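Local coordinates for protein glycosyltransferase Gtf1 (Streptococcus pneumoniae, PDB 4PQG) that is a glycosyltransferase of the GT-B type that carries an added extended beta-sheet domain and is modelled here with UDP and NAG, at residues A[11-16]-A[43-48]; A[225-230]-A[248-253]; A[232-237]-A[270-275]; A[244-249]-A[282-287]. All blocks are in the same frame, centred on the assembly; numbering follows the deposited sequence.

Contact 1 of 4, residues A[11-16]-A[43-48]; sequences IYNINL and SKFIFT
K44 O takes two N-H groups from the same residue, the backbone N of N13 at 2.7 Å and its side-chain ND2 at 3.0 Å. The backbone donor comes nearly head-on; the amide donor arrives from above the carbonyl plane, although its own N-H points almost straight at the oxygen. The setting is a parallel pair, strands 10-15 and 42-47, the two beta strands of a Rossmann-like beta-alpha-beta unit crossing over through helix 24-38. A chi1 of -52° brings CG of N13 beside the backbone N, and chi2 near -106° turns the amide flat over the F45 ring, the planes 11° apart and ND2 over the ring centre. R32 of the crossover helix holds OD1, so the buried amide is gripped at both ends. Backbone bonds continue through I46 N to N13 O, 2.6 Å. On the other face, Y12, I14, K44 and I46 lie together, and K44 sends its amine on to N68 O. There, I46 CD1 touches both I14 CG1 at 3.8 Å and Y12 CB at 3.9 Å.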
loop_
_atom_site.group_PDB
_atom_site.type_symbol
_atom_site.label_atom_id
_atom_site.label_comp_id
_atom_site.label_asym_id
_atom_site.label_seq_id
_atom_site.Cartn_x
_atom_site.Cartn_y
_atom_site.Cartn_z
ATOM N N ILE A 11 7.997 17.670 -5.376
ATOM C CA ILE A 11 8.181 16.669 -4.343
ATOM C C ILE A 11 8.037 15.284 -4.977
ATOM O O ILE A 11 6.977 14.937 -5.480
ATOM C CB ILE A 11 7.208 16.888 -3.173
ATOM C CG1 ILE A 11 7.435 18.285 -2.570
ATOM C CG2 ILE A 11 7.403 15.807 -2.108
ATOM C CD1 ILE A 11 6.252 18.809 -1.785
ATOM N N TYR A 12 9.135 14.532 -4.983
ATOM C CA TYR A 12 9.173 13.188 -5.550
ATOM C C TYR A 12 9.079 12.213 -4.401
ATOM O O TYR A 12 9.836 12.309 -3.438
ATOM C CB TYR A 12 10.474 12.951 -6.340
ATOM C CG TYR A 12 10.607 13.874 -7.534
ATOM C CD1 TYR A 12 9.980 13.580 -8.753
ATOM C CD2 TYR A 12 11.336 15.063 -7.434
ATOM C CE1 TYR A 12 10.085 14.444 -9.844
ATOM C CE2 TYR A 12 11.452 15.929 -8.518
ATOM C CZ TYR A 12 10.825 15.619 -9.710
ATOM O OH TYR A 12 10.940 16.501 -10.752
ATOM N N ASN A 13 8.147 11.277 -4.511
ATOM C CA ASN A 13 7.930 10.270 -3.482
ATOM C C ASN A 13 8.181 8.896 -4.107
ATOM O O ASN A 13 7.642 8.596 -5.178
ATOM C CB ASN A 13 6.485 10.337 -2.991
ATOM C CG ASN A 13 6.065 11.745 -2.575
ATOM O OD1 ASN A 13 5.939 12.021 -1.395
ATOM N ND2 ASN A 13 5.815 12.626 -3.556
ATOM N N ILE A 14 8.959 8.071 -3.417
ATOM C CA ILE A 14 9.433 6.790 -3.957
ATOM C C ILE A 14 8.936 5.590 -3.136
ATOM O O ILE A 14 9.132 5.522 -1.914
ATOM C CB ILE A 14 10.977 6.775 -4.076
ATOM C CG1 ILE A 14 11.424 7.810 -5.130
ATOM C CG2 ILE A 14 11.475 5.404 -4.491
ATOM C CD1 ILE A 14 12.902 8.138 -5.121
ATOM N N ASN A 15 8.267 4.668 -3.822
ATOM C CA ASN A 15 7.757 3.447 -3.214
ATOM C C ASN A 15 8.097 2.302 -4.175
ATOM O O ASN A 15 8.409 2.541 -5.346
ATOM C CB ASN A 15 6.240 3.570 -3.009
ATOM C CG ASN A 15 5.663 2.505 -2.060
ATOM O OD1 ASN A 15 6.366 1.635 -1.559
ATOM N ND2 ASN A 15 4.369 2.583 -1.829
ATOM N N LEU A 16 8.041 1.064 -3.692
ATOM C CA LEU A 16 8.240 -0.070 -4.586
ATOM C C LEU A 16 7.026 -0.306 -5.487
ATOM O O LEU A 16 7.131 -0.248 -6.704
ATOM C CB LEU A 16 8.635 -1.337 -3.807
ATOM C CG LEU A 16 9.857 -1.135 -2.909
ATOM C CD1 LEU A 16 10.200 -2.412 -2.163
ATOM C CD2 LEU A 16 11.046 -0.631 -3.718
ATOM N N SER A 43 3.869 17.406 -7.224
ATOM C CA SER A 43 4.342 16.144 -6.656
ATOM C C SER A 43 4.255 14.972 -7.618
ATOM O O SER A 43 3.409 14.944 -8.511
ATOM C CB SER A 43 3.580 15.811 -5.372
ATOM O OG SER A 43 2.244 15.503 -5.674
ATOM N N LYS A 44 5.144 14.005 -7.410
ATOM C CA LYS A 44 5.175 12.771 -8.196
ATOM C C LYS A 44 5.366 11.593 -7.258
ATOM O O LYS A 44 6.191 11.649 -6.347
ATOM C CB LYS A 44 6.314 12.790 -9.226
ATOM C CG LYS A 44 6.282 13.989 -10.170
ATOM C CD LYS A 44 5.129 13.920 -11.156
ATOM C CE LYS A 44 5.281 15.041 -12.190
ATOM N NZ LYS A 44 4.272 14.917 -13.275
ATOM N N PHE A 45 4.580 10.548 -7.491
ATOM C CA PHE A 45 4.707 9.299 -6.762
ATOM C C PHE A 45 5.251 8.228 -7.697
ATOM O O PHE A 45 4.606 7.813 -8.657
ATOM C CB PHE A 45 3.384 8.929 -6.091
ATOM C CG PHE A 45 2.967 9.928 -5.042
ATOM C CD1 PHE A 45 3.232 9.696 -3.701
ATOM C CD2 PHE A 45 2.360 11.124 -5.406
ATOM C CE1 PHE A 45 2.877 10.629 -2.723
ATOM C CE2 PHE A 45 2.013 12.067 -4.447
ATOM C CZ PHE A 45 2.271 11.823 -3.103
ATOM N N ILE A 46 6.489 7.848 -7.424
ATOM C CA ILE A 46 7.272 6.958 -8.278
ATOM C C ILE A 46 7.151 5.539 -7.721
ATOM O O ILE A 46 7.375 5.324 -6.535
ATOM C CB ILE A 46 8.759 7.385 -8.262
ATOM C CG1 ILE A 46 8.917 8.811 -8.831
ATOM C CG2 ILE A 46 9.634 6.366 -9.006
ATOM C CD1 ILE A 46 10.131 9.545 -8.304
ATOM N N PHE A 47 6.802 4.587 -8.581
ATOM C CA PHE A 47 6.855 3.161 -8.245
ATOM C C PHE A 47 7.916 2.457 -9.090
ATOM O O PHE A 47 7.955 2.630 -10.311
ATOM C CB PHE A 47 5.482 2.537 -8.452
ATOM C CG PHE A 47 4.399 3.220 -7.658
ATOM C CD1 PHE A 47 4.087 2.784 -6.373
ATOM C CD2 PHE A 47 3.730 4.327 -8.181
ATOM C CE1 PHE A 47 3.114 3.430 -5.628
ATOM C CE2 PHE A 47 2.755 4.981 -7.441
ATOM C CZ PHE A 47 2.436 4.520 -6.173
ATOM N N THR A 48 8.774 1.675 -8.431
ATOM C CA THR A 48 9.943 1.068 -9.101
ATOM C C THR A 48 9.785 -0.402 -9.482
ATOM O O THR A 48 10.605 -0.934 -10.268
ATOM C CB THR A 48 11.237 1.229 -8.271
ATOM O OG1 THR A 48 11.049 0.646 -6.977
ATOM C CG2 THR A 48 11.610 2.712 -8.118
#

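Contact 2 of 4, residues A[225-230]-A[248-253]; sequences ILDRET and VVHAEH. With NAG (2-acetamido-2-deoxy-beta-D-glucopyranose), chain D.
One backbone bond joins the two segments, V248 N to L226 O at 3.1 Å, near the C-terminal ends of parallel strands 223-226 and 244-248. The loops that follow lie at the C-terminal edge of a Rossmann-like sheet, the edge that faces the cleft in GT-B proteins, and here the side chains take over. H250 bridges D227 and the modelled NAG: its NE2 donates to D227 OD1 at 2.6 Å, while ND1 and NAG O6 share a hydrogen bond of 2.8 Å. Both partners sit at the ring edge. D227 OD1 is met on its anti side, 21° out of the carboxylate plane, and the bond is bent to 147°. R32 makes a salt bridge and Q29 a hydrogen bond to the other oxygen, OD2, which fixes how the carboxylate is turned. V248 CG1 lies over one face of the imidazole near the rim, 3.3 Å above the plane. The methyls I225 CG2 and V248 CG2 press together at 3.4 Å, closer than usual for two carbons.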
loop_
_atom_site.group_PDB
_atom_site.type_symbol
_atom_site.label_atom_id
_atom_site.label_comp_id
_atom_site.label_asym_id
_atom_site.label_seq_id
_atom_site.Cartn_x
_atom_site.Cartn_y
_atom_site.Cartn_z
ATOM N N ILE A 225 11.210 12.219 -1.156
ATOM C CA ILE A 225 10.701 11.520 0.010
ATOM C C ILE A 225 10.688 10.026 -0.295
ATOM O O ILE A 225 10.011 9.564 -1.223
ATOM C CB ILE A 225 9.294 11.994 0.391
ATOM C CG1 ILE A 225 9.298 13.517 0.610
ATOM C CG2 ILE A 225 8.780 11.236 1.610
ATOM C CD1 ILE A 225 7.940 14.121 0.880
ATOM N N LEU A 226 11.430 9.293 0.515
ATOM C CA LEU A 226 11.599 7.867 0.337
ATOM C C LEU A 226 10.718 7.044 1.289
ATOM O O LEU A 226 10.943 7.009 2.504
ATOM C CB LEU A 226 13.068 7.525 0.535
ATOM C CG LEU A 226 13.584 6.130 0.199
ATOM C CD1 LEU A 226 13.227 5.758 -1.228
ATOM C CD2 LEU A 226 15.096 6.129 0.400
ATOM N N ASP A 227 9.740 6.363 0.719
ATOM C CA ASP A 227 8.833 5.524 1.507
ATOM C C ASP A 227 9.297 4.083 1.688
ATOM O O ASP A 227 9.249 3.531 2.807
ATOM C CB ASP A 227 7.430 5.607 0.919
ATOM C CG ASP A 227 6.787 6.936 1.223
ATOM O OD1 ASP A 227 6.606 7.194 2.445
ATOM O OD2 ASP A 227 6.513 7.723 0.279
ATOM N N ARG A 228 9.750 3.488 0.592
ATOM C CA ARG A 228 10.285 2.132 0.573
ATOM C C ARG A 228 11.377 2.080 -0.464
ATOM O O ARG A 228 11.262 2.715 -1.525
ATOM C CB ARG A 228 9.234 1.165 0.115
ATOM C CG ARG A 228 8.336 0.603 1.162
ATOM C CD ARG A 228 7.750 -0.638 0.521
ATOM N NE ARG A 228 6.295 -0.720 0.615
ATOM C CZ ARG A 228 5.668 -1.398 1.563
ATOM N NH1 ARG A 228 6.380 -2.023 2.498
ATOM N NH2 ARG A 228 4.340 -1.451 1.574
ATOM N N GLU A 229 12.395 1.265 -0.204
ATOM C CA GLU A 229 13.697 1.476 -0.851
ATOM C C GLU A 229 14.530 0.207 -1.028
ATOM O O GLU A 229 15.705 0.279 -1.438
ATOM C CB GLU A 229 14.445 2.568 -0.043
ATOM C CG GLU A 229 15.932 2.398 0.222
ATOM C CD GLU A 229 16.284 1.491 1.399
ATOM O OE1 GLU A 229 15.409 0.785 1.958
ATOM O OE2 GLU A 229 17.482 1.472 1.753
ATOM N N THR A 230 13.943 -0.951 -0.719
ATOM C CA THR A 230 14.679 -2.214 -0.878
ATOM C C THR A 230 15.258 -2.337 -2.280
ATOM O O THR A 230 14.526 -2.244 -3.246
ATOM C CB THR A 230 13.796 -3.448 -0.584
ATOM O OG1 THR A 230 13.472 -3.464 0.809
ATOM C CG2 THR A 230 14.543 -4.736 -0.936
ATOM N N VAL A 248 10.730 8.557 5.212
ATOM C CA VAL A 248 9.566 8.335 6.059
ATOM C C VAL A 248 9.688 6.977 6.737
ATOM O O VAL A 248 9.943 5.966 6.065
ATOM C CB VAL A 248 8.259 8.412 5.263
ATOM C CG1 VAL A 248 7.052 8.238 6.171
ATOM C CG2 VAL A 248 8.161 9.753 4.562
ATOM N N VAL A 249 9.531 6.986 8.059
ATOM C CA VAL A 249 9.522 5.779 8.877
ATOM C C VAL A 249 8.056 5.373 9.059
ATOM O O VAL A 249 7.259 6.135 9.602
ATOM C CB VAL A 249 10.190 6.025 10.250
ATOM C CG1 VAL A 249 10.204 4.752 11.093
ATOM C CG2 VAL A 249 11.602 6.576 10.065
ATOM N N HIS A 250 7.687 4.197 8.565
ATOM C CA HIS A 250 6.268 3.805 8.568
ATOM C C HIS A 250 5.798 2.919 9.697
ATOM O O HIS A 250 4.743 3.175 10.309
ATOM C CB HIS A 250 5.897 3.192 7.231
ATOM C CG HIS A 250 5.826 4.195 6.120
ATOM N ND1 HIS A 250 4.775 5.007 5.950
ATOM C CD2 HIS A 250 6.732 4.504 5.116
ATOM C CE1 HIS A 250 4.988 5.796 4.886
ATOM N NE2 HIS A 250 6.183 5.474 4.366
ATOM N N ALA A 251 6.554 1.870 9.978
ATOM C CA ALA A 251 6.182 0.922 11.028
ATOM C C ALA A 251 7.143 1.102 12.213
ATOM O O ALA A 251 7.979 2.025 12.205
ATOM C CB ALA A 251 6.260 -0.495 10.470
ATOM N N GLU A 252 7.025 0.240 13.226
ATOM C CA GLU A 252 8.033 0.140 14.290
ATOM C C GLU A 252 9.401 -0.092 13.637
ATOM O O GLU A 252 9.490 -0.822 12.663
ATOM C CB GLU A 252 7.673 -1.019 15.222
ATOM C CG GLU A 252 8.576 -1.193 16.437
ATOM C CD GLU A 252 8.582 0.030 17.336
ATOM O OE1 GLU A 252 7.890 0.016 18.372
ATOM O OE2 GLU A 252 9.264 1.027 17.004
ATOM N N HIS A 253 10.467 0.516 14.160
ATOM C CA HIS A 253 11.696 0.673 13.368
ATOM C C HIS A 253 12.885 -0.072 13.910
ATOM O O HIS A 253 14.000 0.064 13.384
ATOM C CB HIS A 253 12.031 2.159 13.282
ATOM C CG HIS A 253 12.271 2.757 14.633
ATOM N ND1 HIS A 253 11.271 3.290 15.373
ATOM C CD2 HIS A 253 13.412 2.785 15.421
ATOM C CE1 HIS A 253 11.760 3.669 16.568
ATOM N NE2 HIS A 253 13.074 3.357 16.597
HETATM C C1 NAG D . 2.254 0.849 8.190
HETATM C C2 NAG D . 2.221 0.628 9.697
HETATM C C3 NAG D . 0.986 1.481 10.014
HETATM C C4 NAG D . 1.081 2.890 9.408
HETATM C C5 NAG D . 1.488 2.826 7.910
HETATM C C6 NAG D . 1.533 4.172 7.195
HETATM C C7 NAG D . 2.431 -1.333 11.127
HETATM C C8 NAG D . 2.005 -2.762 11.315
HETATM N N2 NAG D . 1.942 -0.744 10.049
HETATM O O1 NAG D . 2.550 -0.192 7.304
HETATM O O3 NAG D . 0.710 1.525 11.404
HETATM O O4 NAG D . -0.180 3.504 9.528
HETATM O O5 NAG D . 2.739 2.136 7.873
HETATM O O6 NAG D . 2.607 4.894 7.755
HETATM O O7 NAG D . 3.196 -0.784 11.937
#

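Contact 3 of 4, residues A[232-237]-A[270-275]; sequences IGQVVF and YDYQFT
A chi1 of -179° swings the Y272 ring away from its own backbone N and across to G233, Q234 and F237. F237 answers from a less usual chi1. The result is a T-shaped (edge-to-face) pair: Y272 CE2 stands 3.8 Å above the centre of the F237 ring, with the planes at 71° and the centroids 5.2 Å apart. Beyond the stack, the Y272 ring lies against the backbone at G233, its CE2 3.7 Å from G233 C, close in because that residue has no side chain. Y272 OH comes to 3.2 Å from Q234 CA, and a water joins this hydroxyl to Q234 OE1, the latter bond weak. F237 CZ also meets Q273 CG at 3.7 Å, with the Q273 amide anchored on Y269 O. The axes of helical segments 233-237 and 271-275 approach to 10.8 Å, inclined at 41°. F237 packs on L226, L245 and V247, and Q273 also on V247, setting the helices against strands 223-226 and 244-248 of the parallel sheet.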
loop_
_atom_site.group_PDB
_atom_site.type_symbol
_atom_site.label_atom_id
_atom_site.label_comp_id
_atom_site.label_asym_id
_atom_site.label_seq_id
_atom_site.Cartn_x
_atom_site.Cartn_y
_atom_site.Cartn_z
ATOM N N ILE A 232 17.290 -0.281 -3.942
ATOM C CA ILE A 232 17.567 0.974 -4.660
ATOM C C ILE A 232 18.074 2.120 -3.761
ATOM O O ILE A 232 18.380 3.222 -4.248
ATOM C CB ILE A 232 16.306 1.449 -5.428
ATOM C CG1 ILE A 232 15.142 1.719 -4.464
ATOM C CG2 ILE A 232 15.891 0.422 -6.471
ATOM C CD1 ILE A 232 13.969 2.428 -5.100
ATOM N N GLY A 233 18.149 1.847 -2.460
ATOM C CA GLY A 233 18.555 2.820 -1.433
ATOM C C GLY A 233 19.802 3.635 -1.714
ATOM O O GLY A 233 19.791 4.859 -1.626
ATOM N N GLN A 234 20.886 2.955 -2.032
ATOM C CA GLN A 234 22.145 3.616 -2.274
ATOM C C GLN A 234 22.070 4.607 -3.429
ATOM O O GLN A 234 22.569 5.733 -3.325
ATOM C CB GLN A 234 23.193 2.578 -2.579
ATOM C CG GLN A 234 24.586 3.144 -2.746
ATOM C CD GLN A 234 25.614 2.061 -2.616
ATOM O OE1 GLN A 234 25.360 1.028 -1.985
ATOM N NE2 GLN A 234 26.781 2.274 -3.211
ATOM N N VAL A 235 21.460 4.163 -4.529
ATOM C CA VAL A 235 21.311 4.973 -5.748
ATOM C C VAL A 235 20.400 6.176 -5.502
ATOM O O VAL A 235 20.694 7.289 -5.949
ATOM C CB VAL A 235 20.769 4.110 -6.914
ATOM C CG1 VAL A 235 20.412 4.986 -8.093
ATOM C CG2 VAL A 235 21.810 3.065 -7.312
ATOM N N VAL A 236 19.299 5.961 -4.788
ATOM C CA VAL A 236 18.420 7.067 -4.398
ATOM C C VAL A 236 19.161 8.084 -3.491
ATOM O O VAL A 236 19.099 9.300 -3.721
ATOM C CB VAL A 236 17.118 6.540 -3.733
ATOM C CG1 VAL A 236 16.261 7.680 -3.193
ATOM C CG2 VAL A 236 16.317 5.738 -4.734
ATOM N N PHE A 237 19.871 7.574 -2.485
ATOM C CA PHE A 237 20.629 8.396 -1.549
ATOM C C PHE A 237 21.640 9.261 -2.294
ATOM O O PHE A 237 21.683 10.482 -2.098
ATOM C CB PHE A 237 21.332 7.537 -0.470
ATOM C CG PHE A 237 20.517 7.344 0.797
ATOM C CD1 PHE A 237 21.105 7.518 2.051
ATOM C CD2 PHE A 237 19.164 6.990 0.737
ATOM C CE1 PHE A 237 20.369 7.358 3.220
ATOM C CE2 PHE A 237 18.420 6.822 1.911
ATOM C CZ PHE A 237 19.025 7.008 3.155
ATOM N N TYR A 270 14.735 -0.193 7.298
ATOM C CA TYR A 270 15.336 1.096 7.697
ATOM C C TYR A 270 16.824 1.032 8.003
ATOM O O TYR A 270 17.480 2.078 8.181
ATOM C CB TYR A 270 14.536 1.743 8.851
ATOM C CG TYR A 270 13.185 2.164 8.331
ATOM C CD1 TYR A 270 13.095 3.200 7.413
ATOM C CD2 TYR A 270 12.024 1.482 8.677
ATOM C CE1 TYR A 270 11.881 3.572 6.869
ATOM C CE2 TYR A 270 10.793 1.852 8.135
ATOM C CZ TYR A 270 10.744 2.889 7.224
ATOM O OH TYR A 270 9.565 3.299 6.637
ATOM N N ASP A 271 17.355 -0.190 8.054
ATOM C CA ASP A 271 18.741 -0.397 8.421
ATOM C C ASP A 271 19.685 0.432 7.559
ATOM O O ASP A 271 20.644 1.048 8.071
ATOM C CB ASP A 271 19.113 -1.875 8.310
ATOM C CG ASP A 271 20.542 -2.126 8.682
ATOM O OD1 ASP A 271 20.880 -1.912 9.871
ATOM O OD2 ASP A 271 21.332 -2.508 7.787
ATOM N N TYR A 272 19.432 0.430 6.251
ATOM C CA TYR A 272 20.284 1.184 5.335
ATOM C C TYR A 272 20.196 2.687 5.617
ATOM O O TYR A 272 21.221 3.371 5.745
ATOM C CB TYR A 272 19.941 0.907 3.851
ATOM C CG TYR A 272 20.876 1.691 2.951
ATOM C CD1 TYR A 272 22.154 1.212 2.677
ATOM C CD2 TYR A 272 20.511 2.943 2.441
ATOM C CE1 TYR A 272 23.036 1.930 1.888
ATOM C CE2 TYR A 272 21.388 3.671 1.647
ATOM C CZ TYR A 272 22.648 3.157 1.386
ATOM O OH TYR A 272 23.534 3.847 0.612
ATOM N N GLN A 273 18.969 3.195 5.688
ATOM C CA GLN A 273 18.746 4.622 5.882
ATOM C C GLN A 273 19.312 5.140 7.213
ATOM O O GLN A 273 19.847 6.254 7.269
ATOM C CB GLN A 273 17.264 4.985 5.746
ATOM C CG GLN A 273 16.607 4.525 4.453
ATOM C CD GLN A 273 15.950 3.153 4.588
ATOM O OE1 GLN A 273 16.614 2.141 4.840
ATOM N NE2 GLN A 273 14.640 3.121 4.425
ATOM N N PHE A 274 19.226 4.318 8.262
ATOM C CA PHE A 274 19.681 4.686 9.607
ATOM C C PHE A 274 21.212 4.620 9.693
ATOM O O PHE A 274 21.851 5.513 10.274
ATOM C CB PHE A 274 19.018 3.780 10.682
ATOM C CG PHE A 274 17.529 4.006 10.854
ATOM C CD1 PHE A 274 16.885 5.086 10.246
ATOM C CD2 PHE A 274 16.779 3.157 11.661
ATOM C CE1 PHE A 274 15.527 5.300 10.430
ATOM C CE2 PHE A 274 15.420 3.366 11.864
ATOM C CZ PHE A 274 14.784 4.437 11.240
ATOM N N THR A 275 21.801 3.591 9.081
ATOM C CA THR A 275 23.266 3.465 8.965
ATOM C C THR A 275 23.858 4.708 8.296
ATOM O O THR A 275 24.880 5.239 8.738
ATOM C CB THR A 275 23.648 2.196 8.164
ATOM O OG1 THR A 275 23.184 1.040 8.875
ATOM C CG2 THR A 275 25.162 2.091 7.965
HETATM O O HOH W 1 26.014 2.125 0.490
#

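Contact 4 of 4, residues A[244-249]-A[282-287]; sequences HLAVVV and FFIVST
A246 CB rests over one face of the F282 ring, 3.9 Å from its centroid, a CH-pi contact between side-by-side strands. F282 takes the crowded position for its CG, between the backbone N and the carbonyl carbon (chi1 59°), and this brings the ring back over the alanine. Farther along the same face, I284 CD1 meets V248 CG2 at 3.9 Å. V247 and F283 occupy the other face, pointing the same way, with V247 CB 3.7 Å from F283 CD1; past them V249 CB packs on V285 CG1. What sets these neighbours in register is the parallel backbone pairing of 244-248 with 282-285. It starts weakly, F282 N to L245 O at 3.4 Å, and tightens toward the C-terminal ends. There V249 N meets I284 O at 2.8 Å and 175°. Just beyond V285, a water accepts from S286 N at 3.0 Å and lies within hydrogen-bonding distance of V249 O.

Farther out, F283 meets the rings of F274, from helix 271-275, and F298, from helix 288-301, while F282 and I284 touch V309. The two strands belong to a beta-alpha-beta unit with helix 271-275 as its crossover, and in the Rossmann-like sheet they lie between strand 223-226, beside 244-248, and strand 308-310, beside 282-285.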
loop_
_atom_site.group_PDB
_atom_site.type_symbol
_atom_site.label_atom_id
_atom_site.label_comp_id
_atom_site.label_asym_id
_atom_site.label_seq_id
_atom_site.Cartn_x
_atom_site.Cartn_y
_atom_site.Cartn_z
ATOM N N HIS A 244 16.988 17.690 -1.787
ATOM C CA HIS A 244 16.868 17.331 -0.376
ATOM C C HIS A 244 16.282 15.953 -0.284
ATOM O O HIS A 244 15.507 15.553 -1.147
ATOM C CB HIS A 244 15.987 18.317 0.379
ATOM C CG HIS A 244 16.458 19.751 0.282
ATOM N ND1 HIS A 244 17.367 20.278 1.131
ATOM C CD2 HIS A 244 16.127 20.762 -0.621
ATOM C CE1 HIS A 244 17.600 21.567 0.794
ATOM N NE2 HIS A 244 16.835 21.864 -0.272
ATOM N N LEU A 245 16.651 15.231 0.771
ATOM C CA LEU A 245 16.258 13.848 0.958
ATOM C C LEU A 245 15.565 13.672 2.311
ATOM O O LEU A 245 16.136 13.976 3.360
ATOM C CB LEU A 245 17.485 12.925 0.860
ATOM C CG LEU A 245 17.251 11.430 1.113
ATOM C CD1 LEU A 245 16.333 10.837 0.052
ATOM C CD2 LEU A 245 18.559 10.664 1.194
ATOM N N ALA A 246 14.331 13.184 2.273
ATOM C CA ALA A 246 13.598 12.821 3.484
ATOM C C ALA A 246 13.295 11.324 3.441
ATOM O O ALA A 246 13.054 10.767 2.361
ATOM C CB ALA A 246 12.311 13.632 3.591
ATOM N N VAL A 247 13.355 10.679 4.604
ATOM C CA VAL A 247 13.007 9.254 4.746
ATOM C C VAL A 247 11.815 9.155 5.694
ATOM O O VAL A 247 11.871 9.642 6.835
ATOM C CB VAL A 247 14.186 8.412 5.283
ATOM C CG1 VAL A 247 13.732 7.008 5.715
ATOM C CG2 VAL A 247 15.307 8.345 4.252
ATOM N N VAL A 248 10.730 8.557 5.212
ATOM C CA VAL A 248 9.566 8.335 6.059
ATOM C C VAL A 248 9.688 6.977 6.737
ATOM O O VAL A 248 9.943 5.966 6.065
ATOM C CB VAL A 248 8.259 8.412 5.263
ATOM C CG1 VAL A 248 7.052 8.238 6.171
ATOM C CG2 VAL A 248 8.161 9.753 4.562
ATOM N N VAL A 249 9.531 6.986 8.059
ATOM C CA VAL A 249 9.522 5.779 8.877
ATOM C C VAL A 249 8.056 5.373 9.059
ATOM O O VAL A 249 7.259 6.135 9.602
ATOM C CB VAL A 249 10.190 6.025 10.250
ATOM C CG1 VAL A 249 10.204 4.752 11.093
ATOM C CG2 VAL A 249 11.602 6.576 10.065
ATOM N N PHE A 282 16.080 15.040 6.634
ATOM C CA PHE A 282 15.262 14.739 7.812
ATOM C C PHE A 282 14.494 13.421 7.723
ATOM O O PHE A 282 14.155 12.974 6.640
ATOM C CB PHE A 282 14.303 15.884 8.153
ATOM C CG PHE A 282 13.333 16.237 7.066
ATOM C CD1 PHE A 282 12.014 15.810 7.133
ATOM C CD2 PHE A 282 13.717 17.065 6.003
ATOM C CE1 PHE A 282 11.102 16.169 6.149
ATOM C CE2 PHE A 282 12.814 17.422 5.014
ATOM C CZ PHE A 282 11.499 16.979 5.090
ATOM N N PHE A 283 14.261 12.801 8.876
ATOM C CA PHE A 283 13.356 11.660 8.952
ATOM C C PHE A 283 11.970 12.147 9.359
ATOM O O PHE A 283 11.845 13.100 10.139
ATOM C CB PHE A 283 13.870 10.632 9.949
ATOM C CG PHE A 283 15.172 9.987 9.548
ATOM C CD1 PHE A 283 15.175 8.794 8.811
ATOM C CD2 PHE A 283 16.395 10.556 9.903
ATOM C CE1 PHE A 283 16.371 8.197 8.442
ATOM C CE2 PHE A 283 17.592 9.963 9.536
ATOM C CZ PHE A 283 17.577 8.775 8.808
ATOM N N ILE A 284 10.939 11.504 8.810
ATOM C CA ILE A 284 9.554 11.760 9.191
ATOM C C ILE A 284 8.987 10.545 9.941
ATOM O O ILE A 284 9.107 9.406 9.466
ATOM C CB ILE A 284 8.673 12.064 7.955
ATOM C CG1 ILE A 284 9.299 13.169 7.092
ATOM C CG2 ILE A 284 7.257 12.456 8.375
ATOM C CD1 ILE A 284 8.523 13.462 5.808
ATOM N N VAL A 285 8.405 10.781 11.120
ATOM C CA VAL A 285 7.662 9.742 11.861
ATOM C C VAL A 285 6.245 10.207 12.153
ATOM O O VAL A 285 5.993 11.406 12.177
ATOM C CB VAL A 285 8.325 9.342 13.195
ATOM C CG1 VAL A 285 9.713 8.774 12.967
ATOM C CG2 VAL A 285 8.368 10.527 14.157
ATOM N N SER A 286 5.325 9.275 12.415
ATOM C CA SER A 286 3.922 9.637 12.582
ATOM C C SER A 286 3.505 10.138 13.972
ATOM O O SER A 286 2.480 10.801 14.094
ATOM C CB SER A 286 3.010 8.486 12.170
ATOM O OG SER A 286 3.114 8.251 10.776
ATOM N N THR A 287 4.261 9.780 15.003
ATOM C CA THR A 287 3.933 10.183 16.377
ATOM C C THR A 287 5.147 10.730 17.095
ATOM O O THR A 287 6.275 10.370 16.769
ATOM C CB THR A 287 3.420 9.010 17.213
ATOM O OG1 THR A 287 4.485 8.073 17.412
ATOM C CG2 THR A 287 2.239 8.348 16.555
HETATM O O HOH W 2 5.845 6.402 11.948
#

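Contacts 1, 2 and 4 all belong to one seven-stranded parallel sheet: 42-47, 10-15, 223-226, 244-248 and 282-285 adjoin in that order. Contact 2 spans the middle, tied to contact 1 through Y12 O and I225 N and to contact 4 through L226 N and A246 O, and sharing V248 and V249 with the latter. Contacts 1 and 4 are buried strand pairs, but the first builds polar asparagines into its face, whereas the side chains that meet in the second are apolar. Contact 2, also buried, sets a histidine-carboxylate bond beside apolar methyls and faces NAG. Contact 3 is aromatic and mostly buried, its Q234-Y272 side toward the surface; Y270 OH ties it to V248 O.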